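Local coordinates for thioredoxin family protein (Pseudomonas aeruginosa, PDB 1Z6N) that is of unknown function but, as a thioredoxin family member with a CxxC pair at a helix start, possibly takes part in thiol-disulfide chemistry, at residues 110-115 against 125-130. Residues are numbered along the deposited sequence; the frame is centred on the assembly and turned at random.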
# COMPACT_ATOMS: atom_id res chain seq x y z
N ALA A 110 3.38 -10.27 7.38
CA ALA A 110 3.93 -8.98 7.81
C ALA A 110 3.12 -7.92 7.09
O ALA A 110 2.88 -8.03 5.88
CB ALA A 110 5.40 -8.89 7.42
N ILE A 111 2.66 -6.93 7.84
CA ILE A 111 1.77 -5.92 7.27
C ILE A 111 2.48 -4.56 7.13
O ILE A 111 3.38 -4.25 7.92
CB ILE A 111 0.44 -5.79 8.07
CG1 ILE A 111 0.73 -5.55 9.56
CG2 ILE A 111 -0.46 -7.03 7.84
CD1 ILE A 111 -0.48 -5.17 10.36
N PRO A 112 2.07 -3.75 6.14
CA PRO A 112 1.01 -4.04 5.16
C PRO A 112 1.49 -5.01 4.10
O PRO A 112 2.63 -4.91 3.63
CB PRO A 112 0.77 -2.68 4.51
CG PRO A 112 2.06 -1.96 4.63
CD PRO A 112 2.63 -2.40 5.96
N LEU A 113 0.61 -5.93 3.72
CA LEU A 113 0.83 -6.79 2.58
C LEU A 113 -0.03 -6.23 1.45
O LEU A 113 -1.25 -6.16 1.59
CB LEU A 113 0.42 -8.23 2.92
CG LEU A 113 0.35 -9.23 1.76
CD1 LEU A 113 1.75 -9.42 1.15
CD2 LEU A 113 -0.23 -10.58 2.22
N VAL A 114 0.61 -5.83 0.35
CA VAL A 114 -0.09 -5.20 -0.74
C VAL A 114 0.05 -6.08 -1.98
O VAL A 114 1.15 -6.25 -2.51
CB VAL A 114 0.47 -3.79 -1.04
CG1 VAL A 114 -0.28 -3.15 -2.19
CG2 VAL A 114 0.38 -2.89 0.21
N LEU A 115 -1.07 -6.62 -2.44
CA LEU A 115 -1.09 -7.43 -3.66
C LEU A 115 -1.56 -6.56 -4.81
O LEU A 115 -2.63 -5.97 -4.75
CB LEU A 115 -2.01 -8.64 -3.46
CG LEU A 115 -1.69 -9.53 -2.26
CD1 LEU A 115 -2.69 -10.69 -2.24
CD2 LEU A 115 -0.26 -10.07 -2.32
N GLY A 125 2.23 -8.76 -8.60
CA GLY A 125 3.35 -8.69 -7.67
C GLY A 125 2.89 -8.22 -6.31
O GLY A 125 1.69 -8.06 -6.08
N ARG A 126 3.87 -8.03 -5.43
CA ARG A 126 3.61 -7.70 -4.03
C ARG A 126 4.53 -6.63 -3.51
O ARG A 126 5.73 -6.58 -3.87
CB ARG A 126 3.86 -8.92 -3.14
CG ARG A 126 3.35 -10.22 -3.60
CD ARG A 126 4.08 -11.30 -2.84
NE ARG A 126 3.68 -12.61 -3.31
CZ ARG A 126 3.91 -13.74 -2.65
NH1 ARG A 126 4.55 -13.71 -1.48
NH2 ARG A 126 3.50 -14.89 -3.15
N PHE A 127 3.98 -5.83 -2.61
CA PHE A 127 4.74 -4.92 -1.74
C PHE A 127 4.57 -5.47 -0.32
O PHE A 127 3.45 -5.78 0.09
CB PHE A 127 4.20 -3.50 -1.87
CG PHE A 127 4.79 -2.50 -0.90
CD1 PHE A 127 5.76 -1.58 -1.32
CD2 PHE A 127 4.36 -2.46 0.43
CE1 PHE A 127 6.28 -0.64 -0.41
CE2 PHE A 127 4.86 -1.52 1.33
CZ PHE A 127 5.83 -0.61 0.91
N VAL A 128 5.66 -5.63 0.42
CA VAL A 128 5.57 -6.29 1.72
C VAL A 128 6.25 -5.46 2.81
O VAL A 128 7.49 -5.33 2.82
CB VAL A 128 6.19 -7.73 1.72
CG1 VAL A 128 5.91 -8.41 3.07
CG2 VAL A 128 5.66 -8.58 0.56
N GLU A 129 5.41 -4.90 3.69
CA GLU A 129 5.84 -4.18 4.89
C GLU A 129 6.47 -2.80 4.68
O GLU A 129 5.96 -1.81 5.21
CB GLU A 129 6.73 -5.06 5.79
CG GLU A 129 6.77 -4.59 7.24
CD GLU A 129 7.46 -5.57 8.18
OE1 GLU A 129 8.49 -6.14 7.80
OE2 GLU A 129 6.96 -5.77 9.31
N ARG A 130 7.58 -2.75 3.93
CA ARG A 130 8.34 -1.51 3.76
C ARG A 130 8.87 -1.44 2.34
O ARG A 130 9.06 -2.48 1.71
CB ARG A 130 9.50 -1.47 4.75
CG ARG A 130 9.02 -1.36 6.16
CD ARG A 130 10.14 -1.47 7.17
NE ARG A 130 9.53 -1.60 8.48
CZ ARG A 130 9.94 -2.40 9.46
NH1 ARG A 130 11.02 -3.17 9.30
NH2 ARG A 130 9.26 -2.44 10.60
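V114 and F127 face each other as a hydrogen-bonded pair in the antiparallel beta hairpin that forms one side of the thioredoxin-fold sheet, with strand 123-128 at its edge. Two nearly straight bonds tie this pair together: V114 N to F127 O and F127 N to V114 O, both 2.9 Å and both in the carbonyl planes. The side chains cross at a slant, their CB atoms 3.8 Å apart. F127 has its CG opposite the backbone N (chi1 173°), which swings the ring along the strand toward P112 and leaves its CD2 corner 4.0 Å from V114 CG2. P112 CG meets the same ring on its CE2 side, at the edge and near the ring plane, while A154 and D157 of helix 151-164 also touch F127.

On the other face of the sheet, the two side chains of each non-hydrogen-bonded pair lie side by side. L113 and V128 point the same way, and L113 CD1 lies 4.0 Å from V128 CG2. L115 does likewise with R126, whose aliphatic CG packs against L115 CD2; beyond it the arginine chain is extended, and NH2 hydrogen-bonds to the backbone O of L104.

Just before strand 113-117, the peptide bond preceding P112 is cis, as in the cis-proline loop of thioredoxin folds, and P112 packs on C69 and D68 of helix 67-82. I111 beside it touches C66 and C69, the two cysteines of a CxxC at a helix start, possibly a thioredoxin-type redox pair. E129 adopts a positive phi (72°) and still donates its N-H to P112 O at 2.8 Å, with the donor tilted 21° from the carbonyl plane. Its side chain extends along the start of the 110-115 segment: CG sits 3.5 Å from I111 O, and the carboxylate lies by the methyl of A110, with OE2 4.0 Å from A110 CB.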